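Local coordinates for Rbsd/fucu transport protein family protein (Streptococcus pneumoniae, PDB 4A34) that probably interconverts the alpha and beta anomers of L-fucose, as a fucose mutarotase of the RbsD/FucU family, and binds beta-L-fucopyranose, at residues V48-L53 against V122-T127; D68-F73 against L100-Y105; Q72-V77 against E109-R114. All coordinates share one frame; numbering follows the deposited sequence.

Overall arrangement
All three contacts hang on one mixed six-stranded sheet. Interactions 2 and 3 share Q72 and F73 of strand 71-74: 68-73 pairs with the neighbouring strand through 100-105, while 72-77 meets helix 108-116, which follows strand 103-106, through 109-114. Their centres are 12 Å apart, and they touch where Y105 CB lies 3.8 Å from N75 ND2. Interaction 1 touches neither, its nearest atoms about 8 Å from each and its centre 19 Å and 17 Å from those of interactions 2 and 3; in sequence it closes the loop that contains them. Interaction 3 reaches the sugar directly through Y112; in interaction 1 the nearest atoms of the E126 side chain and a bound fucose are about 8 Å apart.

Interaction 1 of 3, residues V48-L53 against V122-T127; sequences VNIPEL and VATGET
The backbones of 48-53 and 122-127 draw together where V48 faces G125 and N49 faces E126, and one hydrogen bond joins them. G125 N donates to V48 O over 2.6 Å with an N-H...O angle of 162°, the donor tilted from the carbonyl plane. Next to this bond I50, in the first turn of helix 50-60, packs against both T124 and E126. Its CG1 branch crosses the threonine at about a right angle, 3.2 Å from T124 OG1, and its CD1 rests 3.7 Å from E126 CB. E126 CG stands anti to the backbone N (chi1 -172°), and the chain then bends at chi2, which carries OE1 back over the start of the helix, 3.6 Å from N49 CB and 3.7 Å from P51 CD. The other carboxylate oxygen, OE2, accepts a bond from S128 N. Deeper in, L53 CD2 meets V122 CG2 tip to tip at 4.0 Å and also reaches T124 CG2. The contact joins the N-terminal end of helix 50-60 to strand 120-124 and the residues after it. That strand lies between strands 25-29 and 42-45, T124 OG1 bonding to A29 O of the former, while I50 and P51 pack on Y89 of helix 85-93.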
loop_
_atom_site.group_PDB
_atom_site.type_symbol
_atom_site.label_atom_id
_atom_site.label_comp_id
_atom_site.label_asym_id
_atom_site.label_seq_id
_atom_site.Cartn_x
_atom_site.Cartn_y
_atom_site.Cartn_z
ATOM N N VAL I 48 11.278 -0.862 27.750
ATOM C CA VAL I 48 10.793 -1.772 28.788
ATOM C C VAL I 48 11.743 -2.959 29.054
ATOM O O VAL I 48 12.336 -3.534 28.131
ATOM C CB VAL I 48 9.388 -2.308 28.444
ATOM C CG1 VAL I 48 8.710 -2.884 29.695
ATOM C CG2 VAL I 48 8.519 -1.200 27.829
ATOM N N ASN I 49 11.882 -3.294 30.336
ATOM C CA ASN I 49 12.636 -4.462 30.783
ATOM C C ASN I 49 11.674 -5.643 30.858
ATOM O O ASN I 49 10.470 -5.453 31.080
ATOM C CB ASN I 49 13.295 -4.191 32.150
ATOM C CG ASN I 49 14.471 -3.209 32.061
ATOM O OD1 ASN I 49 15.225 -3.209 31.085
ATOM N ND2 ASN I 49 14.638 -2.385 33.092
ATOM N N ILE I 50 12.199 -6.854 30.675
ATOM C CA ILE I 50 11.356 -8.040 30.473
ATOM C C ILE I 50 10.591 -8.550 31.706
ATOM O O ILE I 50 9.422 -8.899 31.564
ATOM C CB ILE I 50 12.117 -9.191 29.744
ATOM C CG1 ILE I 50 12.548 -8.721 28.346
ATOM C CG2 ILE I 50 11.251 -10.459 29.672
ATOM C CD1 ILE I 50 13.461 -9.662 27.563
ATOM N N PRO I 51 11.231 -8.600 32.904
ATOM C CA PRO I 51 10.467 -9.037 34.089
ATOM C C PRO I 51 9.202 -8.214 34.336
ATOM O O PRO I 51 8.159 -8.782 34.666
ATOM C CB PRO I 51 11.461 -8.885 35.265
ATOM C CG PRO I 51 12.697 -8.264 34.707
ATOM C CD PRO I 51 12.667 -8.435 33.211
ATOM N N GLU I 52 9.299 -6.896 34.160
ATOM C CA GLU I 52 8.129 -6.012 34.226
ATOM C C GLU I 52 7.072 -6.439 33.207
ATOM O O GLU I 52 5.903 -6.626 33.550
ATOM C CB GLU I 52 8.519 -4.546 33.984
ATOM C CG GLU I 52 9.320 -3.884 35.103
ATOM C CD GLU I 52 10.819 -3.885 34.834
ATOM O OE1 GLU I 52 11.442 -4.975 34.861
ATOM O OE2 GLU I 52 11.375 -2.785 34.613
ATOM N N LEU I 53 7.495 -6.613 31.958
ATOM C CA LEU I 53 6.589 -7.010 30.887
ATOM C C LEU I 53 6.010 -8.421 31.075
ATOM O O LEU I 53 4.853 -8.672 30.716
ATOM C CB LEU I 53 7.295 -6.893 29.527
ATOM C CG LEU I 53 6.417 -6.893 28.276
ATOM C CD1 LEU I 53 5.396 -5.788 28.361
ATOM C CD2 LEU I 53 7.271 -6.722 27.032
ATOM N N VAL I 122 8.266 -9.055 20.510
ATOM C CA VAL I 122 8.436 -7.719 21.077
ATOM C C VAL I 122 9.900 -7.471 21.456
ATOM O O VAL I 122 10.478 -8.203 22.251
ATOM C CB VAL I 122 7.460 -7.438 22.268
ATOM C CG1 VAL I 122 7.233 -8.664 23.093
ATOM C CG2 VAL I 122 7.951 -6.293 23.130
ATOM N N ALA I 123 10.491 -6.455 20.841
ATOM C CA ALA I 123 11.833 -6.008 21.184
ATOM C C ALA I 123 11.779 -5.151 22.451
ATOM O O ALA I 123 11.103 -4.127 22.493
ATOM C CB ALA I 123 12.442 -5.228 20.032
ATOM N N THR I 124 12.484 -5.579 23.487
ATOM C CA THR I 124 12.481 -4.850 24.744
ATOM C C THR I 124 13.815 -4.132 24.943
ATOM O O THR I 124 14.693 -4.196 24.083
ATOM C CB THR I 124 12.216 -5.792 25.919
ATOM O OG1 THR I 124 13.364 -6.624 26.109
ATOM C CG2 THR I 124 10.970 -6.659 25.665
ATOM N N GLY I 125 13.953 -3.442 26.071
ATOM C CA GLY I 125 15.172 -2.706 26.380
ATOM C C GLY I 125 16.093 -3.474 27.303
ATOM O O GLY I 125 17.086 -2.932 27.784
ATOM N N GLU I 126 15.760 -4.743 27.536
ATOM C CA GLU I 126 16.508 -5.613 28.434
ATOM C C GLU I 126 17.988 -5.790 28.046
ATOM O O GLU I 126 18.311 -6.363 26.997
ATOM C CB GLU I 126 15.817 -6.968 28.515
ATOM C CG GLU I 126 16.403 -7.889 29.554
ATOM C CD GLU I 126 16.602 -7.195 30.887
ATOM O OE1 GLU I 126 15.600 -6.952 31.592
ATOM O OE2 GLU I 126 17.760 -6.891 31.222
ATOM N N THR I 127 18.879 -5.306 28.912
ATOM C CA THR I 127 20.320 -5.363 28.646
ATOM C C THR I 127 20.959 -6.667 29.116
ATOM O O THR I 127 22.119 -6.947 28.782
ATOM C CB THR I 127 21.071 -4.186 29.293
ATOM O OG1 THR I 127 20.828 -4.183 30.707
ATOM C CG2 THR I 127 20.631 -2.858 28.687
#

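Interaction 2 of 3, residues D68-F73 against L100-Y105; sequences DSSIQF and LKTITY
With OG anti to the backbone nitrogen (chi1 -171°), S69 reaches across to T102 O, and T102, whose OG1 is likewise anti to its nitrogen (chi1 -157°), turns its hydroxyl back to the 68-70 backbone. The result is two interlocked polar grips just ahead of the paired strands. T102 OG1 donates to D68 O at 2.7 Å and accepts from S70 N at 2.8 Å; a weak bond from S70 OG adds to it. S69 OG gives its proton to T102 O at 2.7 Å, arriving nearly head-on to the carbonyl, and accepts a bond from Q72 NE2, S69 OG lying in the plane of the glutamine amide. T104 OG1 is close to S69 OG as well.

From here strands 71-74 and 103-106 run parallel, with T104 N bonded to I71 O and F73 N to T104 O at 2.9 Å, the latter in the carbonyl plane. On the face carrying I71, F73, I103 and Y105, the isoleucines meet through I71 CG2 and I103 CG1. I103 CG2 sits over the F73 ring as a CH-pi contact, 4.0 Å from the centroid but offset toward the rim. Y105 lies alongside F73 and points the same way, its CE2 3.5 Å from F73 CD2, with the ring planes 77° apart. Helix 85-93 covers this face, W86 meeting both rings and I93 both isoleucines, as the crossover of a beta-alpha-beta unit.

Chemically the contact is divided. At the start of the strands the S69 and T102 hydroxyls each work as donor and acceptor, so side chains tie the two segments together where regular strand pairing has not begun; farther along, backbone bonds take over, backed by an apolar layer against the helix.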
loop_
_atom_site.group_PDB
_atom_site.type_symbol
_atom_site.label_atom_id
_atom_site.label_comp_id
_atom_site.label_asym_id
_atom_site.label_seq_id
_atom_site.Cartn_x
_atom_site.Cartn_y
_atom_site.Cartn_z
ATOM N N ASP I 68 3.588 -29.834 26.784
ATOM C CA ASP I 68 4.540 -29.960 27.879
ATOM C C ASP I 68 5.190 -28.623 28.213
ATOM O O ASP I 68 5.151 -28.167 29.364
ATOM C CB ASP I 68 5.604 -31.009 27.540
ATOM C CG ASP I 68 5.210 -32.413 27.986
ATOM O OD1 ASP I 68 4.019 -32.638 28.324
ATOM O OD2 ASP I 68 6.103 -33.292 28.001
ATOM N N SER I 69 5.779 -27.998 27.196
ATOM C CA SER I 69 6.485 -26.736 27.372
ATOM C C SER I 69 5.709 -25.548 26.802
ATOM O O SER I 69 5.529 -25.432 25.584
ATOM C CB SER I 69 7.881 -26.808 26.756
ATOM O OG SER I 69 8.632 -25.657 27.104
ATOM N N SER I 70 5.259 -24.670 27.696
ATOM C CA SER I 70 4.592 -23.444 27.288
ATOM C C SER I 70 5.551 -22.256 27.358
ATOM O O SER I 70 5.232 -21.166 26.879
ATOM C CB SER I 70 3.354 -23.193 28.150
ATOM O OG SER I 70 3.721 -22.655 29.407
ATOM N N ILE I 71 6.722 -22.478 27.958
ATOM C CA ILE I 71 7.749 -21.436 28.128
ATOM C C ILE I 71 9.129 -21.960 27.707
ATOM O O ILE I 71 9.506 -23.083 28.049
ATOM C CB ILE I 71 7.780 -20.916 29.594
ATOM C CG1 ILE I 71 6.467 -20.215 29.950
ATOM C CG2 ILE I 71 8.945 -19.974 29.832
ATOM C CD1 ILE I 71 6.138 -20.249 31.413
ATOM N N GLN I 72 9.866 -21.156 26.947
ATOM C CA GLN I 72 11.215 -21.528 26.527
ATOM C C GLN I 72 12.203 -20.412 26.798
ATOM O O GLN I 72 11.912 -19.243 26.547
ATOM C CB GLN I 72 11.272 -21.883 25.038
ATOM C CG GLN I 72 10.583 -23.172 24.640
ATOM C CD GLN I 72 9.111 -22.970 24.384
ATOM O OE1 GLN I 72 8.713 -22.191 23.508
ATOM N NE2 GLN I 72 8.284 -23.661 25.159
ATOM N N PHE I 73 13.373 -20.770 27.312
ATOM C CA PHE I 73 14.464 -19.814 27.416
ATOM C C PHE I 73 15.515 -20.170 26.375
ATOM O O PHE I 73 15.405 -21.201 25.716
ATOM C CB PHE I 73 15.067 -19.774 28.825
ATOM C CG PHE I 73 14.092 -19.392 29.913
ATOM C CD1 PHE I 73 12.931 -18.681 29.633
ATOM C CD2 PHE I 73 14.364 -19.719 31.235
ATOM C CE1 PHE I 73 12.041 -18.328 30.653
ATOM C CE2 PHE I 73 13.481 -19.368 32.257
ATOM C CZ PHE I 73 12.317 -18.677 31.964
ATOM N N LEU I 100 6.905 -24.758 37.135
ATOM C CA LEU I 100 8.187 -24.498 36.478
ATOM C C LEU I 100 8.638 -25.639 35.556
ATOM O O LEU I 100 9.550 -25.472 34.747
ATOM C CB LEU I 100 9.276 -24.180 37.502
ATOM C CG LEU I 100 9.223 -22.877 38.312
ATOM C CD1 LEU I 100 10.476 -22.766 39.162
ATOM C CD2 LEU I 100 9.078 -21.644 37.432
ATOM N N LYS I 101 7.980 -26.790 35.679
ATOM C CA LYS I 101 8.243 -27.954 34.831
ATOM C C LYS I 101 7.980 -27.680 33.342
ATOM O O LYS I 101 8.496 -28.397 32.476
ATOM C CB LYS I 101 7.417 -29.161 35.306
ATOM N N THR I 102 7.186 -26.648 33.053
ATOM C CA THR I 102 6.857 -26.285 31.673
ATOM C C THR I 102 7.982 -25.531 30.959
ATOM O O THR I 102 7.975 -25.436 29.729
ATOM C CB THR I 102 5.532 -25.470 31.585
ATOM O OG1 THR I 102 4.972 -25.600 30.274
ATOM C CG2 THR I 102 5.769 -24.005 31.882
ATOM N N ILE I 103 8.935 -24.989 31.720
ATOM C CA ILE I 103 10.084 -24.294 31.135
ATOM C C ILE I 103 11.048 -25.289 30.498
ATOM O O ILE I 103 11.464 -26.255 31.146
ATOM C CB ILE I 103 10.855 -23.436 32.171
ATOM C CG1 ILE I 103 9.967 -22.312 32.711
ATOM C CG2 ILE I 103 12.141 -22.851 31.549
ATOM C CD1 ILE I 103 10.561 -21.553 33.875
ATOM N N THR I 104 11.377 -25.065 29.227
ATOM C CA THR I 104 12.434 -25.823 28.554
ATOM C C THR I 104 13.434 -24.840 27.951
ATOM O O THR I 104 13.234 -23.629 28.020
ATOM C CB THR I 104 11.891 -26.826 27.493
ATOM O OG1 THR I 104 11.238 -26.122 26.434
ATOM C CG2 THR I 104 10.910 -27.832 28.118
ATOM N N TYR I 105 14.522 -25.358 27.389
ATOM C CA TYR I 105 15.638 -24.517 26.962
ATOM C C TYR I 105 16.090 -24.888 25.558
ATOM O O TYR I 105 16.265 -26.065 25.242
ATOM C CB TYR I 105 16.801 -24.623 27.960
ATOM C CG TYR I 105 16.404 -24.286 29.386
ATOM C CD1 TYR I 105 15.804 -25.242 30.209
ATOM C CD2 TYR I 105 16.614 -23.009 29.908
ATOM C CE1 TYR I 105 15.423 -24.938 31.518
ATOM C CE2 TYR I 105 16.247 -22.692 31.222
ATOM C CZ TYR I 105 15.648 -23.662 32.023
ATOM O OH TYR I 105 15.268 -23.361 33.323
#

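Interaction 3 of 3, residues Q72-V77 against E109-R114; sequences QFMNVV and EDFYER. With FUL (beta-L-fucopyranose), chain B.
M74 lays its side chain over one face of the F111 ring, a Met-aromatic contact between strand 71-74 and helix 108-116, which packs against the mixed sheet of this RbsD/FucU fold. This is the tight part. M74 CB makes a CH-pi contact 4.1 Å from the ring centroid; the sulfur stands farther above that face, at 5.3 Å. A bend at chi3 (-76°) folds CE back to 3.6 Å from F111 CD1, and the methyl touches Y112 CE1. The carbonyl oxygens of Q72 and F73 meet the edge of the F111 ring, with Y33, N132 and I134 around it.

Toward the partly exposed R114 the contact is looser and polar. Q72 and R114 stack, amide on guanidinium with planes 24° apart, and Q72 OE1 sits over the guanidinium centre, 3.2 Å from R114 CZ. No N-H points at the oxygen; Q72 NE2 is held by S69 OG, and R114 NH1 by a salt bridge to E25.

At the opposite end from R114, beyond M74, lies the fucose pocket, completed by H22 of a neighbouring subunit. Y112 OH, also bonded to R108 NE, shares a hydrogen bond of 2.9 Å with fucose O1, which lies in the tyrosine ring plane.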
loop_
_atom_site.group_PDB
_atom_site.type_symbol
_atom_site.label_atom_id
_atom_site.label_comp_id
_atom_site.label_asym_id
_atom_site.label_seq_id
_atom_site.Cartn_x
_atom_site.Cartn_y
_atom_site.Cartn_z
ATOM N N GLN I 72 9.866 -21.156 26.947
ATOM C CA GLN I 72 11.215 -21.528 26.527
ATOM C C GLN I 72 12.203 -20.412 26.798
ATOM O O GLN I 72 11.912 -19.243 26.547
ATOM C CB GLN I 72 11.272 -21.883 25.038
ATOM C CG GLN I 72 10.583 -23.172 24.640
ATOM C CD GLN I 72 9.111 -22.970 24.384
ATOM O OE1 GLN I 72 8.713 -22.191 23.508
ATOM N NE2 GLN I 72 8.284 -23.661 25.159
ATOM N N PHE I 73 13.373 -20.770 27.312
ATOM C CA PHE I 73 14.464 -19.814 27.416
ATOM C C PHE I 73 15.515 -20.170 26.375
ATOM O O PHE I 73 15.405 -21.201 25.716
ATOM C CB PHE I 73 15.067 -19.774 28.825
ATOM C CG PHE I 73 14.092 -19.392 29.913
ATOM C CD1 PHE I 73 12.931 -18.681 29.633
ATOM C CD2 PHE I 73 14.364 -19.719 31.235
ATOM C CE1 PHE I 73 12.041 -18.328 30.653
ATOM C CE2 PHE I 73 13.481 -19.368 32.257
ATOM C CZ PHE I 73 12.317 -18.677 31.964
ATOM N N MET I 74 16.505 -19.303 26.199
ATOM C CA MET I 74 17.592 -19.572 25.272
ATOM C C MET I 74 18.805 -20.009 26.069
ATOM O O MET I 74 19.344 -19.227 26.852
ATOM C CB MET I 74 17.924 -18.331 24.441
ATOM C CG MET I 74 19.158 -18.487 23.547
ATOM S SD MET I 74 19.651 -16.972 22.698
ATOM C CE MET I 74 18.409 -16.883 21.408
ATOM N N ASN I 75 19.237 -21.252 25.863
ATOM C CA ASN I 75 20.374 -21.795 26.601
ATOM C C ASN I 75 21.696 -21.100 26.270
ATOM O O ASN I 75 21.876 -20.576 25.172
ATOM C CB ASN I 75 20.499 -23.307 26.396
ATOM C CG ASN I 75 20.974 -24.026 27.658
ATOM O OD1 ASN I 75 21.671 -23.447 28.499
ATOM N ND2 ASN I 75 20.588 -25.291 27.798
ATOM N N VAL I 76 22.608 -21.098 27.240
ATOM C CA VAL I 76 23.935 -20.493 27.075
ATOM C C VAL I 76 24.929 -21.398 26.327
ATOM O O VAL I 76 24.812 -22.617 26.352
ATOM C CB VAL I 76 24.548 -20.081 28.451
ATOM C CG1 VAL I 76 23.669 -19.036 29.146
ATOM C CG2 VAL I 76 24.755 -21.299 29.351
ATOM N N VAL I 77 25.892 -20.782 25.653
ATOM C CA VAL I 77 27.058 -21.484 25.127
ATOM C C VAL I 77 28.177 -21.280 26.142
ATOM O O VAL I 77 28.348 -20.177 26.651
ATOM C CB VAL I 77 27.472 -20.921 23.745
ATOM C CG1 VAL I 77 28.937 -21.188 23.452
ATOM C CG2 VAL I 77 26.603 -21.515 22.640
ATOM N N GLU I 109 20.326 -21.466 18.042
ATOM C CA GLU I 109 19.858 -21.733 16.684
ATOM C C GLU I 109 18.378 -22.136 16.604
ATOM O O GLU I 109 17.647 -21.609 15.765
ATOM C CB GLU I 109 20.767 -22.773 15.999
ATOM C CG GLU I 109 20.531 -22.961 14.493
ATOM C CD GLU I 109 20.434 -21.639 13.732
ATOM O OE1 GLU I 109 21.396 -20.830 13.777
ATOM O OE2 GLU I 109 19.378 -21.414 13.096
ATOM N N ASP I 110 17.952 -23.055 17.472
ATOM C CA ASP I 110 16.559 -23.531 17.517
ATOM C C ASP I 110 15.595 -22.444 17.980
ATOM O O ASP I 110 14.462 -22.356 17.497
ATOM C CB ASP I 110 16.416 -24.740 18.456
ATOM C CG ASP I 110 17.145 -25.985 17.952
ATOM O OD1 ASP I 110 17.541 -26.044 16.767
ATOM O OD2 ASP I 110 17.317 -26.919 18.761
ATOM N N PHE I 111 16.056 -21.640 18.936
ATOM C CA PHE I 111 15.306 -20.523 19.475
ATOM C C PHE I 111 14.951 -19.538 18.374
ATOM O O PHE I 111 13.819 -19.051 18.319
ATOM C CB PHE I 111 16.109 -19.813 20.572
ATOM C CG PHE I 111 15.269 -18.932 21.454
ATOM C CD1 PHE I 111 14.922 -17.643 21.051
ATOM C CD2 PHE I 111 14.803 -19.402 22.677
ATOM C CE1 PHE I 111 14.132 -16.836 21.856
ATOM C CE2 PHE I 111 14.012 -18.607 23.489
ATOM C CZ PHE I 111 13.678 -17.320 23.082
ATOM N N TYR I 112 15.922 -19.256 17.503
ATOM C CA TYR I 112 15.729 -18.347 16.371
ATOM C C TYR I 112 14.599 -18.837 15.479
ATOM O O TYR I 112 13.656 -18.095 15.189
ATOM C CB TYR I 112 17.016 -18.202 15.547
ATOM C CG TYR I 112 18.143 -17.405 16.199
ATOM C CD1 TYR I 112 17.915 -16.577 17.311
ATOM C CD2 TYR I 112 19.437 -17.445 15.670
ATOM C CE1 TYR I 112 18.958 -15.835 17.892
ATOM C CE2 TYR I 112 20.488 -16.702 16.248
ATOM C CZ TYR I 112 20.240 -15.903 17.357
ATOM O OH TYR I 112 21.274 -15.176 17.920
ATOM N N GLU I 113 14.686 -20.100 15.070
ATOM C CA GLU I 113 13.690 -20.701 14.191
ATOM C C GLU I 113 12.268 -20.728 14.780
ATOM O O GLU I 113 11.303 -20.412 14.083
ATOM C CB GLU I 113 14.143 -22.094 13.720
ATOM C CG GLU I 113 15.450 -22.113 12.893
ATOM C CD GLU I 113 15.374 -21.289 11.606
ATOM O OE1 GLU I 113 14.310 -21.292 10.947
ATOM O OE2 GLU I 113 16.384 -20.631 11.258
ATOM N N ARG I 114 12.129 -21.077 16.055
ATOM C CA ARG I 114 10.800 -21.023 16.674
ATOM C C ARG I 114 10.260 -19.582 16.751
ATOM O O ARG I 114 9.060 -19.351 16.569
ATOM C CB ARG I 114 10.757 -21.707 18.046
ATOM C CG ARG I 114 9.389 -22.341 18.317
ATOM C CD ARG I 114 9.027 -22.322 19.783
ATOM N NE ARG I 114 9.262 -23.595 20.453
ATOM C CZ ARG I 114 8.340 -24.269 21.136
ATOM N NH1 ARG I 114 7.112 -23.799 21.249
ATOM N NH2 ARG I 114 8.649 -25.421 21.713
HETATM C C1 FUL B . 21.571 -13.452 21.286
HETATM C C2 FUL B . 20.929 -12.514 22.316
HETATM O O2 FUL B . 19.522 -12.516 22.236
HETATM C C3 FUL B . 21.342 -13.006 23.702
HETATM O O3 FUL B . 20.853 -12.158 24.706
HETATM C C4 FUL B . 22.855 -13.081 23.801
HETATM O O4 FUL B . 23.369 -11.789 23.614
HETATM C C5 FUL B . 23.374 -13.988 22.692
HETATM C C6 FUL B . 24.881 -14.184 22.798
HETATM O O5 FUL B . 22.982 -13.424 21.445
HETATM O O1 FUL B . 21.240 -13.097 19.967
#